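PDB 6IWR: N-acetylgalactosaminyltransferase 7 from Homo sapiens, which is a glycosyltransferase of the N-acetylgalactosaminyltransferase family, joining a GT-A-type domain to a ricin-type beta-trefoil lectin domain. Local coordinates for residues 473-479 against 589-595; 485-490 against 508-512; 545-549 against 558-562. All blocks are in the same frame, centred on the assembly; numbering follows the deposited sequence.

All three contacts lie in the C-terminal beta-trefoil lectin domain, on the same side of the chain's centre. Contact 1 pairs strand 476-479, near the start of this domain, with strand 589-592 at its end; along the intervening chain come contact 2, then contact 3. Contacts 1 and 2 have centres about 10 Å apart and touch directly: G475 and I477 are joined to F511 and I486 by backbone hydrogen bonds, and W589 and M591 pack on I486 and F511. Contact 3, at the open end of the hairpin 548-551/556-559, has its centre about 18 Å from each of the others and touches neither. Contact 1 thus joins the two chain ends of the domain, while contacts 2 and 3 are local to the chain between.

Contact 1 (473-479 against 589-595); sequences DWGEIRG and WEMNNIH
CG of W474 sits between its backbone N and carbonyl carbon (chi1 63°) and CG of N593 anti to its carbonyl carbon (chi1 -63°), which lays the amide over the indole. The two stack with planes 12° apart, ND2 lying over the centre of the ring system, and N593 CB adds a CH-pi contact over the six-membered ring. The same ND2 makes a weak hydrogen bond to W474 O, while I594 O approaches the indole edge, 3.2 Å from W474 CZ3. Beyond the corner at G475, strand 476-479 runs antiparallel to 589-592, a pairing of N- and C-terminal strands that closes the beta-trefoil. R478 N and E590 O, and E590 N and R478 O, form a reciprocal pair of bonds, each 2.9 Å. On the sheet face of E476, R478 and N592, E476 OE1 is gripped twice: N592 ND2 reaches its anti lone pair at 2.8 Å, and R478 NE meets it from above the carboxylate plane at 2.6 Å. R478 NH1 completes this side-on salt bridge at OE2. On the other face, I477 sends CG2 to W589 CE3 (3.7 Å) and CG1 to M591 CE (4.0 Å), beside F511.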
ATOM      1  N   ASP A 473     -21.873  15.536 -14.108  1.00 32.56           N
ATOM      2  CA  ASP A 473     -21.621  14.397 -14.972  1.00 30.35           C
ATOM      3  C   ASP A 473     -20.679  13.453 -14.228  1.00 32.15           C
ATOM      4  O   ASP A 473     -20.046  13.832 -13.235  1.00 28.14           O
ATOM      5  CB  ASP A 473     -21.042  14.873 -16.309  1.00 29.36           C
ATOM      6  CG  ASP A 473     -21.349  13.937 -17.459  1.00 33.66           C
ATOM      7  OD1 ASP A 473     -21.529  12.733 -17.225  1.00 28.97           O
ATOM      8  OD2 ASP A 473     -21.380  14.415 -18.617  1.00 43.13           O
ATOM      9  N   TRP A 474     -20.610  12.206 -14.694  1.00 28.97           N
ATOM     10  CA  TRP A 474     -19.719  11.231 -14.082  1.00 30.04           C
ATOM     11  C   TRP A 474     -19.324  10.212 -15.140  1.00 30.18           C
ATOM     12  O   TRP A 474     -20.011  10.036 -16.148  1.00 29.76           O
ATOM     13  CB  TRP A 474     -20.372  10.536 -12.874  1.00 31.52           C
ATOM     14  CG  TRP A 474     -21.588   9.735 -13.241  1.00 27.07           C
ATOM     15  CD1 TRP A 474     -22.870  10.190 -13.376  1.00 30.12           C
ATOM     16  CD2 TRP A 474     -21.626   8.347 -13.551  1.00 28.79           C
ATOM     17  NE1 TRP A 474     -23.708   9.169 -13.742  1.00 28.49           N
ATOM     18  CE2 TRP A 474     -22.967   8.022 -13.862  1.00 29.39           C
ATOM     19  CE3 TRP A 474     -20.656   7.338 -13.599  1.00 31.13           C
ATOM     20  CZ2 TRP A 474     -23.363   6.727 -14.212  1.00 28.86           C
ATOM     21  CZ3 TRP A 474     -21.053   6.045 -13.944  1.00 31.08           C
ATOM     22  CH2 TRP A 474     -22.396   5.754 -14.239  1.00 33.60           C
ATOM     23  N   GLY A 475     -18.206   9.540 -14.899  1.00 27.55           N
ATOM     24  CA  GLY A 475     -17.788   8.453 -15.762  1.00 28.36           C
ATOM     25  C   GLY A 475     -16.286   8.411 -15.974  1.00 31.61           C
ATOM     26  O   GLY A 475     -15.518   8.998 -15.195  1.00 25.93           O
ATOM     27  N   GLU A 476     -15.860   7.684 -17.009  1.00 28.58           N
ATOM     28  CA  GLU A 476     -14.502   7.816 -17.513  1.00 28.25           C
ATOM     29  C   GLU A 476     -14.295   9.227 -18.068  1.00 26.21           C
ATOM     30  O   GLU A 476     -15.235   9.882 -18.539  1.00 27.01           O
ATOM     31  CB  GLU A 476     -14.242   6.785 -18.612  1.00 25.89           C
ATOM     32  CG  GLU A 476     -15.000   7.071 -19.910  1.00 25.09           C
ATOM     33  CD  GLU A 476     -14.751   6.056 -21.010  1.00 33.38           C
ATOM     34  OE1 GLU A 476     -15.212   6.298 -22.146  1.00 34.11           O
ATOM     35  OE2 GLU A 476     -14.087   5.030 -20.768  1.00 36.66           O
ATOM     36  N   ILE A 477     -13.059   9.695 -18.004  1.00 22.12           N
ATOM     37  CA  ILE A 477     -12.656  10.915 -18.684  1.00 24.66           C
ATOM     38  C   ILE A 477     -11.741  10.481 -19.820  1.00 26.15           C
ATOM     39  O   ILE A 477     -10.541  10.247 -19.626  1.00 25.24           O
ATOM     40  CB  ILE A 477     -11.982  11.915 -17.744  1.00 24.27           C
ATOM     41  CG1 ILE A 477     -12.954  12.295 -16.622  1.00 28.08           C
ATOM     42  CG2 ILE A 477     -11.583  13.164 -18.520  1.00 26.74           C
ATOM     43  CD1 ILE A 477     -12.370  13.244 -15.564  1.00 28.30           C
ATOM     44  N   ARG A 478     -12.318  10.344 -21.004  1.00 24.66           N
ATOM     45  CA  ARG A 478     -11.655   9.736 -22.141  1.00 23.69           C
ATOM     46  C   ARG A 478     -11.205  10.812 -23.114  1.00 28.00           C
ATOM     47  O   ARG A 478     -11.882  11.820 -23.300  1.00 32.26           O
ATOM     48  CB  ARG A 478     -12.598   8.750 -22.835  1.00 27.67           C
ATOM     49  CG  ARG A 478     -12.061   8.157 -24.119  1.00 28.95           C
ATOM     50  CD  ARG A 478     -13.166   7.422 -24.834  1.00 25.38           C
ATOM     51  NE  ARG A 478     -13.480   6.184 -24.135  1.00 30.86           N
ATOM     52  CZ  ARG A 478     -13.026   4.978 -24.474  1.00 30.65           C
ATOM     53  NH1 ARG A 478     -13.370   3.912 -23.753  1.00 29.22           N
ATOM     54  NH2 ARG A 478     -12.220   4.837 -25.514  1.00 23.92           N
ATOM     55  N   GLY A 479     -10.048  10.594 -23.732  1.00 29.99           N
ATOM     56  CA  GLY A 479      -9.577  11.523 -24.753  1.00 27.96           C
ATOM     57  C   GLY A 479     -10.421  11.413 -26.011  1.00 32.52           C
ATOM     58  O   GLY A 479     -10.603  10.318 -26.563  1.00 31.74           O
ATOM     59  N   TRP A 589     -11.993  16.266 -24.495  1.00 33.52           N
ATOM     60  CA  TRP A 589     -12.283  15.164 -23.589  1.00 29.37           C
ATOM     61  C   TRP A 589     -13.768  14.867 -23.615  1.00 34.14           C
ATOM     62  O   TRP A 589     -14.580  15.772 -23.814  1.00 41.73           O
ATOM     63  CB  TRP A 589     -11.922  15.486 -22.142  1.00 26.85           C
ATOM     64  CG  TRP A 589     -10.536  15.879 -21.947  1.00 26.39           C
ATOM     65  CD1 TRP A 589     -10.018  17.137 -22.030  1.00 29.81           C
ATOM     66  CD2 TRP A 589      -9.454  15.014 -21.607  1.00 32.40           C
ATOM     67  NE1 TRP A 589      -8.661  17.110 -21.774  1.00 29.59           N
ATOM     68  CE2 TRP A 589      -8.294  15.814 -21.515  1.00 32.29           C
ATOM     69  CE3 TRP A 589      -9.350  13.636 -21.382  1.00 28.30           C
ATOM     70  CZ2 TRP A 589      -7.059  15.285 -21.214  1.00 29.76           C
ATOM     71  CZ3 TRP A 589      -8.121  13.116 -21.070  1.00 29.11           C
ATOM     72  CH2 TRP A 589      -6.991  13.936 -20.993  1.00 30.30           C
ATOM     73  N   GLU A 590     -14.124  13.602 -23.380  1.00 28.98           N
ATOM     74  CA  GLU A 590     -15.495  13.206 -23.104  1.00 29.65           C
ATOM     75  C   GLU A 590     -15.601  12.629 -21.698  1.00 32.74           C
ATOM     76  O   GLU A 590     -14.635  12.087 -21.142  1.00 29.37           O
ATOM     77  CB  GLU A 590     -16.030  12.172 -24.112  1.00 29.55           C
ATOM     78  CG  GLU A 590     -15.059  11.562 -25.089  1.00 31.14           C
ATOM     79  CD  GLU A 590     -15.758  10.628 -26.080  1.00 38.03           C
ATOM     80  OE1 GLU A 590     -16.977  10.467 -25.954  1.00 48.09           O
ATOM     81  OE2 GLU A 590     -15.110  10.062 -26.989  1.00 44.79           O
ATOM     82  N   MET A 591     -16.793  12.739 -21.114  1.00 29.04           N
ATOM     83  CA  MET A 591     -17.086  12.053 -19.860  1.00 29.48           C
ATOM     84  C   MET A 591     -18.265  11.123 -20.094  1.00 27.04           C
ATOM     85  O   MET A 591     -19.408  11.566 -20.242  1.00 27.40           O
ATOM     86  CB  MET A 591     -17.366  13.024 -18.715  1.00 28.57           C
ATOM     87  CG  MET A 591     -17.279  12.391 -17.312  1.00 28.78           C
ATOM     88  SD  MET A 591     -17.419  13.661 -16.021  1.00 38.51           S
ATOM     89  CE  MET A 591     -16.409  13.028 -14.691  1.00 30.62           C
ATOM     90  N   ASN A 592     -17.982   9.837 -20.101  1.00 27.03           N
ATOM     91  CA  ASN A 592     -18.953   8.815 -20.439  1.00 27.99           C
ATOM     92  C   ASN A 592     -19.269   8.012 -19.199  1.00 26.04           C
ATOM     93  O   ASN A 592     -18.357   7.623 -18.456  1.00 29.18           O
ATOM     94  CB  ASN A 592     -18.409   7.918 -21.543  1.00 30.11           C
ATOM     95  CG  ASN A 592     -17.903   8.712 -22.690  1.00 28.33           C
ATOM     96  OD1 ASN A 592     -18.644   9.515 -23.233  1.00 30.74           O
ATOM     97  ND2 ASN A 592     -16.622   8.560 -23.029  1.00 31.57           N
ATOM     98  N   ASN A 593     -20.554   7.785 -18.971  1.00 23.04           N
ATOM     99  CA  ASN A 593     -20.946   6.905 -17.883  1.00 29.92           C
ATOM    100  C   ASN A 593     -20.397   5.521 -18.141  1.00 35.76           C
ATOM    101  O   ASN A 593     -20.489   4.992 -19.252  1.00 40.02           O
ATOM    102  CB  ASN A 593     -22.464   6.811 -17.737  1.00 29.11           C
ATOM    103  CG  ASN A 593     -23.102   8.123 -17.375  1.00 28.54           C
ATOM    104  OD1 ASN A 593     -24.275   8.325 -17.664  1.00 25.15           O
ATOM    105  ND2 ASN A 593     -22.339   9.028 -16.760  1.00 26.32           N
ATOM    106  N   ILE A 594     -19.822   4.941 -17.111  1.00 37.96           N
ATOM    107  CA  ILE A 594     -19.472   3.537 -17.130  1.00 39.10           C
ATOM    108  C   ILE A 594     -20.539   2.787 -16.346  1.00 43.14           C
ATOM    109  O   ILE A 594     -20.793   3.079 -15.174  1.00 39.11           O
ATOM    110  CB  ILE A 594     -18.074   3.318 -16.550  1.00 36.40           C
ATOM    111  CG1 ILE A 594     -17.098   4.134 -17.382  1.00 37.13           C
ATOM    112  CG2 ILE A 594     -17.718   1.858 -16.624  1.00 39.87           C
ATOM    113  CD1 ILE A 594     -17.236   3.871 -18.854  1.00 37.42           C
ATOM    114  N   HIS A 595     -21.194   1.846 -17.013  1.00 53.57           N
ATOM    115  CA  HIS A 595     -22.259   1.057 -16.416  1.00 62.46           C
ATOM    116  C   HIS A 595     -21.733  -0.321 -16.055  1.00 61.47           C
ATOM    117  O   HIS A 595     -21.086  -0.985 -16.869  1.00 59.02           O
ATOM    118  CB  HIS A 595     -23.457   0.935 -17.359  1.00 60.64           C
ATOM    119  CG  HIS A 595     -24.461   2.035 -17.203  1.00 61.90           C
ATOM    120  ND1 HIS A 595     -24.133   3.283 -16.717  1.00 54.48           N
ATOM    121  CD2 HIS A 595     -25.786   2.076 -17.476  1.00 68.17           C
ATOM    122  CE1 HIS A 595     -25.210   4.047 -16.701  1.00 53.70           C
ATOM    123  NE2 HIS A 595     -26.228   3.339 -17.156  1.00 66.30           N
TER

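Contact 2 (485-490 against 508-512); sequences CIDSMG and NQLFR
An Asx turn at the end of strand 484-487 meets the chain leading into strand 511-514, with D487 and S488 facing N508 and Q509. S488 N donates to N508 O at 2.8 Å in a fairly straight bond (161°), and D487 CA also approaches that carbonyl, 3.3 Å from N508 O. Q521 NE2 is a further donor to N508 O. Within the turn, M489 N bonds to D487 OD1 at 2.9 Å, arriving from above the carboxylate plane. The sequence Q509-L510-F511 resembles the Q-x-W signature of ricin-type trefoil lectins, with phenylalanine in the aromatic position. The F511 ring turns its edge to the strand: I486 O lies near the ring plane, 3.5 Å from F511 CE1, and CZ lies 4.0 Å from I486 CG2, the two side chains crossing at about a right angle. Q509 stays extended beyond CG (chi2 -174°), carrying its amide to C485, where OE1 lies 3.8 Å from C485 CB. That buried amide is satisfied at both ends, NE2 by P501 O and OE1 by H503 N, next to the disulfide between C485 and C502. One water bridges the backbones by donating both protons, to I486 O and to Q509 O, each 2.6 Å from the water oxygen.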
ATOM      1  N   CYS A 485      -7.572   7.285 -21.263  1.00 26.52           N
ATOM      2  CA  CYS A 485      -8.420   7.754 -20.180  1.00 28.37           C
ATOM      3  C   CYS A 485      -7.543   8.333 -19.075  1.00 30.20           C
ATOM      4  O   CYS A 485      -6.427   7.859 -18.829  1.00 27.16           O
ATOM      5  CB  CYS A 485      -9.280   6.614 -19.600  1.00 24.61           C
ATOM      6  SG  CYS A 485     -10.799   6.260 -20.517  1.00 40.12           S
ATOM      7  N   ILE A 486      -8.040   9.381 -18.418  1.00 30.20           N
ATOM      8  CA  ILE A 486      -7.380   9.807 -17.200  1.00 29.21           C
ATOM      9  C   ILE A 486      -7.577   8.693 -16.200  1.00 35.05           C
ATOM     10  O   ILE A 486      -8.642   8.060 -16.155  1.00 33.34           O
ATOM     11  CB  ILE A 486      -7.924  11.151 -16.687  1.00 31.48           C
ATOM     12  CG1 ILE A 486      -7.728  12.247 -17.761  1.00 32.01           C
ATOM     13  CG2 ILE A 486      -7.230  11.517 -15.376  1.00 26.94           C
ATOM     14  CD1 ILE A 486      -8.162  13.655 -17.375  1.00 26.65           C
ATOM     15  N   ASP A 487      -6.531   8.383 -15.442  1.00 35.13           N
ATOM     16  CA  ASP A 487      -6.740   7.360 -14.442  1.00 33.23           C
ATOM     17  C   ASP A 487      -5.779   7.538 -13.280  1.00 35.44           C
ATOM     18  O   ASP A 487      -4.657   8.040 -13.418  1.00 34.86           O
ATOM     19  CB  ASP A 487      -6.730   5.978 -15.114  1.00 43.24           C
ATOM     20  CG  ASP A 487      -5.684   5.025 -14.595  1.00 35.14           C
ATOM     21  OD1 ASP A 487      -5.687   4.603 -13.415  1.00 30.30           O
ATOM     22  OD2 ASP A 487      -4.909   4.612 -15.456  1.00 45.76           O
ATOM     23  N   SER A 488      -6.304   7.207 -12.111  1.00 37.25           N
ATOM     24  CA  SER A 488      -5.721   7.639 -10.856  1.00 34.44           C
ATOM     25  C   SER A 488      -4.442   6.886 -10.536  1.00 33.97           C
ATOM     26  O   SER A 488      -3.615   7.375  -9.762  1.00 30.92           O
ATOM     27  CB  SER A 488      -6.754   7.416  -9.755  1.00 36.03           C
ATOM     28  OG  SER A 488      -6.464   8.211  -8.630  1.00 58.82           O
ATOM     29  N   MET A 489      -4.266   5.693 -11.109  1.00 36.34           N
ATOM     30  CA  MET A 489      -3.309   4.717 -10.590  1.00 36.06           C
ATOM     31  C   MET A 489      -3.571   4.420  -9.119  1.00 35.04           C
ATOM     32  O   MET A 489      -2.667   4.011  -8.393  1.00 40.64           O
ATOM     33  CB  MET A 489      -1.863   5.190 -10.773  1.00 34.66           C
ATOM     34  CG  MET A 489      -1.515   5.578 -12.181  1.00 42.61           C
ATOM     35  SD  MET A 489      -2.078   4.330 -13.321  1.00 36.31           S
ATOM     36  CE  MET A 489      -1.364   4.996 -14.821  1.00 48.97           C
ATOM     37  N   GLY A 490      -4.793   4.648  -8.654  1.00 38.65           N
ATOM     38  CA  GLY A 490      -5.070   4.520  -7.242  1.00 37.83           C
ATOM     39  C   GLY A 490      -4.383   5.540  -6.367  1.00 40.21           C
ATOM     40  O   GLY A 490      -4.562   5.498  -5.148  1.00 43.88           O
ATOM     41  N   ASN A 508     -10.477   3.199 -10.833  1.00 31.97           N
ATOM     42  CA  ASN A 508      -9.509   4.281 -10.894  1.00 31.53           C
ATOM     43  C   ASN A 508      -9.578   5.092 -12.183  1.00 35.74           C
ATOM     44  O   ASN A 508      -8.867   6.102 -12.302  1.00 32.83           O
ATOM     45  CB  ASN A 508      -8.094   3.732 -10.735  1.00 35.13           C
ATOM     46  CG  ASN A 508      -7.815   3.203  -9.353  1.00 34.61           C
ATOM     47  OD1 ASN A 508      -6.771   2.611  -9.140  1.00 37.11           O
ATOM     48  ND2 ASN A 508      -8.733   3.408  -8.408  1.00 37.65           N
ATOM     49  N   GLN A 509     -10.386   4.667 -13.158  1.00 32.98           N
ATOM     50  CA  GLN A 509     -10.632   5.449 -14.360  1.00 31.27           C
ATOM     51  C   GLN A 509     -12.002   6.103 -14.344  1.00 32.52           C
ATOM     52  O   GLN A 509     -12.523   6.470 -15.405  1.00 37.82           O
ATOM     53  CB  GLN A 509     -10.478   4.580 -15.600  1.00 28.43           C
ATOM     54  CG  GLN A 509      -9.062   4.241 -15.901  1.00 28.28           C
ATOM     55  CD  GLN A 509      -8.922   3.507 -17.211  1.00 31.26           C
ATOM     56  OE1 GLN A 509      -9.919   3.232 -17.896  1.00 32.57           O
ATOM     57  NE2 GLN A 509      -7.685   3.205 -17.587  1.00 22.89           N
ATOM     58  N   LEU A 510     -12.585   6.273 -13.158  1.00 35.43           N
ATOM     59  CA  LEU A 510     -13.920   6.836 -12.977  1.00 32.45           C
ATOM     60  C   LEU A 510     -13.826   8.140 -12.200  1.00 30.34           C
ATOM     61  O   LEU A 510     -13.114   8.215 -11.194  1.00 27.04           O
ATOM     62  CB  LEU A 510     -14.805   5.858 -12.221  1.00 29.74           C
ATOM     63  CG  LEU A 510     -16.280   6.205 -12.186  1.00 32.58           C
ATOM     64  CD1 LEU A 510     -16.947   5.460 -13.335  1.00 32.22           C
ATOM     65  CD2 LEU A 510     -16.911   5.864 -10.826  1.00 31.17           C
ATOM     66  N   PHE A 511     -14.542   9.160 -12.660  1.00 33.06           N
ATOM     67  CA  PHE A 511     -14.558  10.452 -11.979  1.00 30.02           C
ATOM     68  C   PHE A 511     -15.974  11.011 -11.983  1.00 26.42           C
ATOM     69  O   PHE A 511     -16.851  10.545 -12.714  1.00 25.65           O
ATOM     70  CB  PHE A 511     -13.583  11.434 -12.627  1.00 28.77           C
ATOM     71  CG  PHE A 511     -12.153  10.971 -12.579  1.00 32.71           C
ATOM     72  CD1 PHE A 511     -11.644  10.133 -13.574  1.00 30.54           C
ATOM     73  CD2 PHE A 511     -11.320  11.348 -11.525  1.00 28.83           C
ATOM     74  CE1 PHE A 511     -10.337   9.693 -13.518  1.00 28.90           C
ATOM     75  CE2 PHE A 511     -10.016  10.909 -11.465  1.00 26.34           C
ATOM     76  CZ  PHE A 511      -9.518  10.097 -12.464  1.00 31.02           C
ATOM     77  N   ARG A 512     -16.207  11.993 -11.127  1.00 25.75           N
ATOM     78  CA  ARG A 512     -17.453  12.741 -11.177  1.00 33.42           C
ATOM     79  C   ARG A 512     -17.128  14.210 -10.980  1.00 31.84           C
ATOM     80  O   ARG A 512     -16.182  14.563 -10.270  1.00 32.89           O
ATOM     81  CB  ARG A 512     -18.492  12.267 -10.125  1.00 28.76           C
ATOM     82  CG  ARG A 512     -17.944  12.176  -8.725  1.00 30.87           C
ATOM     83  CD  ARG A 512     -18.785  11.302  -7.831  1.00 30.50           C
ATOM     84  NE  ARG A 512     -19.101  12.033  -6.620  1.00 38.07           N
ATOM     85  CZ  ARG A 512     -18.334  12.054  -5.534  1.00 45.51           C
ATOM     86  NH1 ARG A 512     -17.187  11.353  -5.488  1.00 36.79           N
ATOM     87  NH2 ARG A 512     -18.723  12.776  -4.484  1.00 39.60           N
TER
HETATM   88  O   HOH W   1     -11.060   7.866 -17.108  1.00 27.91           O

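Contact 3 (545-549 against 558-562); sequences FKEWQ and THIPS
W548 and H559 face each other as a non-hydrogen-bonded pair in the beta hairpin 548-551/556-559, one of the two-stranded elements of the beta-trefoil. The backbone bonds flank this pair. Q549 N donates to T558 O, and T558 N returns a nearly straight bond to Q549 O at 3.0 Å. Past the end of the regular strands, I560 N still reaches E547 O at 2.9 Å, though it sits above the carbonyl plane and not on a lone pair.

Polar side-chain bonds then hold the imidazole from both nitrogens. H559 NE2 donates to E547 OE2 at 2.6 Å; the acceptor lies in the ring plane, but the nitrogen stands 60° out of the carboxylate plane. H559 ND1 pairs with S562 OG at 2.9 Å. E547 OE1 has its own partner, T527 OG1, so both carboxylate oxygens of this buried acid are engaged. The carboxylate could raise the histidine's pKa, though K528 lies close to both side chains.

The aromatic contact is edge-to-face. With CG anti to the backbone N (chi1 -171°), H559 directs its ring edge toward the face of W548; its centroid lies 5.2 Å from that of the W548 six-membered ring, with the planes at 56°. The indole NE1 is held separately by L526 O, and the side chains of W548 and H559 both touch I577.

Van der Waals packing fills in around these bonds. On the opposite face of the hairpin, Q549 CG meets T558 CG2 at 3.5 Å. From the loop beyond the strand, I560 CD1 lies over the backbone at W548 N, 3.8 Å away. P561 CD sits over the centre of one face of the H559 imidazole and also packs 3.7 Å from E547 CB.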
ATOM      1  N   PHE A 545     -10.959  23.230  -3.548  1.00 48.02           N
ATOM      2  CA  PHE A 545     -10.695  22.830  -4.924  1.00 43.75           C
ATOM      3  C   PHE A 545     -11.956  22.887  -5.792  1.00 42.40           C
ATOM      4  O   PHE A 545     -12.135  22.067  -6.696  1.00 37.26           O
ATOM      5  CB  PHE A 545     -10.080  21.436  -4.954  1.00 44.71           C
ATOM      6  CG  PHE A 545      -8.998  21.240  -3.950  1.00 49.37           C
ATOM      7  CD1 PHE A 545      -7.919  22.091  -3.917  1.00 48.71           C
ATOM      8  CD2 PHE A 545      -9.059  20.202  -3.026  1.00 54.25           C
ATOM      9  CE1 PHE A 545      -6.916  21.909  -2.991  1.00 44.28           C
ATOM     10  CE2 PHE A 545      -8.056  20.019  -2.089  1.00 46.14           C
ATOM     11  CZ  PHE A 545      -6.988  20.869  -2.079  1.00 45.43           C
ATOM     12  N   LYS A 546     -12.850  23.846  -5.504  1.00 41.04           N
ATOM     13  CA  LYS A 546     -13.989  24.122  -6.380  1.00 38.43           C
ATOM     14  C   LYS A 546     -13.495  24.760  -7.671  1.00 39.14           C
ATOM     15  O   LYS A 546     -13.775  25.931  -7.926  1.00 42.61           O
ATOM     16  CB  LYS A 546     -15.001  25.046  -5.694  1.00 34.91           C
ATOM     17  CG  LYS A 546     -15.590  24.505  -4.397  1.00 42.66           C
ATOM     18  CD  LYS A 546     -15.831  25.632  -3.382  1.00 48.45           C
ATOM     19  CE  LYS A 546     -17.301  25.934  -3.165  1.00 47.79           C
ATOM     20  NZ  LYS A 546     -18.025  26.148  -4.448  1.00 52.56           N
ATOM     21  N   GLU A 547     -12.768  24.018  -8.505  1.00 36.76           N
ATOM     22  CA  GLU A 547     -11.951  24.728  -9.480  1.00 34.69           C
ATOM     23  C   GLU A 547     -12.010  24.164 -10.905  1.00 32.67           C
ATOM     24  O   GLU A 547     -11.111  24.449 -11.706  1.00 38.03           O
ATOM     25  CB  GLU A 547     -10.508  24.761  -8.968  1.00 34.28           C
ATOM     26  CG  GLU A 547      -9.893  23.387  -8.797  1.00 40.17           C
ATOM     27  CD  GLU A 547      -8.443  23.450  -8.349  1.00 45.70           C
ATOM     28  OE1 GLU A 547      -8.184  23.824  -7.178  1.00 50.79           O
ATOM     29  OE2 GLU A 547      -7.559  23.149  -9.182  1.00 44.36           O
ATOM     30  N   TRP A 548     -13.050  23.418 -11.269  1.00 31.61           N
ATOM     31  CA  TRP A 548     -13.175  22.854 -12.609  1.00 29.14           C
ATOM     32  C   TRP A 548     -14.559  23.153 -13.164  1.00 33.03           C
ATOM     33  O   TRP A 548     -15.552  23.156 -12.432  1.00 31.77           O
ATOM     34  CB  TRP A 548     -12.943  21.315 -12.623  1.00 30.15           C
ATOM     35  CG  TRP A 548     -11.606  20.889 -12.123  1.00 33.79           C
ATOM     36  CD1 TRP A 548     -11.301  20.466 -10.861  1.00 34.15           C
ATOM     37  CD2 TRP A 548     -10.372  20.872 -12.864  1.00 32.90           C
ATOM     38  NE1 TRP A 548      -9.957  20.171 -10.766  1.00 36.72           N
ATOM     39  CE2 TRP A 548      -9.357  20.410 -11.976  1.00 34.14           C
ATOM     40  CE3 TRP A 548     -10.026  21.189 -14.187  1.00 29.76           C
ATOM     41  CZ2 TRP A 548      -8.016  20.270 -12.364  1.00 27.53           C
ATOM     42  CZ3 TRP A 548      -8.691  21.045 -14.583  1.00 31.40           C
ATOM     43  CH2 TRP A 548      -7.700  20.586 -13.665  1.00 34.62           C
ATOM     44  N   GLN A 549     -14.625  23.428 -14.453  1.00 35.40           N
ATOM     45  CA  GLN A 549     -15.908  23.426 -15.128  1.00 33.77           C
ATOM     46  C   GLN A 549     -15.789  22.607 -16.400  1.00 29.73           C
ATOM     47  O   GLN A 549     -14.786  22.689 -17.110  1.00 31.46           O
ATOM     48  CB  GLN A 549     -16.395  24.841 -15.414  1.00 40.48           C
ATOM     49  CG  GLN A 549     -15.860  25.493 -16.646  1.00 41.33           C
ATOM     50  CD  GLN A 549     -16.662  26.732 -16.981  1.00 43.97           C
ATOM     51  OE1 GLN A 549     -17.835  26.830 -16.629  1.00 45.54           O
ATOM     52  NE2 GLN A 549     -16.031  27.689 -17.656  1.00 53.38           N
ATOM     53  N   THR A 558     -11.970  22.975 -18.018  1.00 33.73           N
ATOM     54  CA  THR A 558     -11.191  24.181 -17.844  1.00 36.01           C
ATOM     55  C   THR A 558     -10.963  24.437 -16.358  1.00 32.02           C
ATOM     56  O   THR A 558     -11.867  24.239 -15.538  1.00 37.51           O
ATOM     57  CB  THR A 558     -11.855  25.365 -18.564  1.00 32.78           C
ATOM     58  OG1 THR A 558     -11.770  26.529 -17.738  1.00 41.28           O
ATOM     59  CG2 THR A 558     -13.290  25.064 -18.919  1.00 39.22           C
ATOM     60  N   HIS A 559      -9.721  24.791 -16.023  1.00 34.28           N
ATOM     61  CA  HIS A 559      -9.315  25.141 -14.665  1.00 38.17           C
ATOM     62  C   HIS A 559      -9.689  26.585 -14.388  1.00 41.66           C
ATOM     63  O   HIS A 559      -9.297  27.486 -15.129  1.00 46.73           O
ATOM     64  CB  HIS A 559      -7.810  24.965 -14.502  1.00 35.26           C
ATOM     65  CG  HIS A 559      -7.318  25.099 -13.093  1.00 43.20           C
ATOM     66  ND1 HIS A 559      -6.355  26.016 -12.723  1.00 42.97           N
ATOM     67  CD2 HIS A 559      -7.619  24.398 -11.975  1.00 37.49           C
ATOM     68  CE1 HIS A 559      -6.095  25.882 -11.434  1.00 41.96           C
ATOM     69  NE2 HIS A 559      -6.845  24.904 -10.957  1.00 40.99           N
ATOM     70  N   ILE A 560     -10.434  26.815 -13.320  1.00 39.24           N
ATOM     71  CA  ILE A 560     -11.072  28.117 -13.173  1.00 41.36           C
ATOM     72  C   ILE A 560     -10.097  29.182 -12.681  1.00 44.10           C
ATOM     73  O   ILE A 560     -10.091  30.295 -13.219  1.00 49.82           O
ATOM     74  CB  ILE A 560     -12.282  28.040 -12.236  1.00 41.82           C
ATOM     75  CG1 ILE A 560     -13.344  27.093 -12.806  1.00 35.68           C
ATOM     76  CG2 ILE A 560     -12.829  29.423 -12.049  1.00 37.30           C
ATOM     77  CD1 ILE A 560     -14.514  26.915 -11.904  1.00 27.84           C
ATOM     78  N   PRO A 561      -9.304  28.924 -11.639  1.00 43.91           N
ATOM     79  CA  PRO A 561      -8.369  29.970 -11.172  1.00 45.19           C
ATOM     80  C   PRO A 561      -7.455  30.470 -12.277  1.00 47.02           C
ATOM     81  O   PRO A 561      -7.514  31.648 -12.644  1.00 50.49           O
ATOM     82  CB  PRO A 561      -7.599  29.283 -10.032  1.00 35.94           C
ATOM     83  CG  PRO A 561      -8.204  27.926  -9.878  1.00 40.85           C
ATOM     84  CD  PRO A 561      -9.466  27.844 -10.662  1.00 36.81           C
ATOM     85  N   SER A 562      -6.628  29.603 -12.848  1.00 49.28           N
ATOM     86  CA  SER A 562      -5.950  29.966 -14.087  1.00 39.77           C
ATOM     87  C   SER A 562      -6.996  30.019 -15.189  1.00 42.17           C
ATOM     88  O   SER A 562      -8.191  29.834 -14.962  1.00 52.23           O
ATOM     89  CB  SER A 562      -4.843  28.976 -14.450  1.00 43.87           C
ATOM     90  OG  SER A 562      -5.310  27.708 -14.890  1.00 42.61           O
TER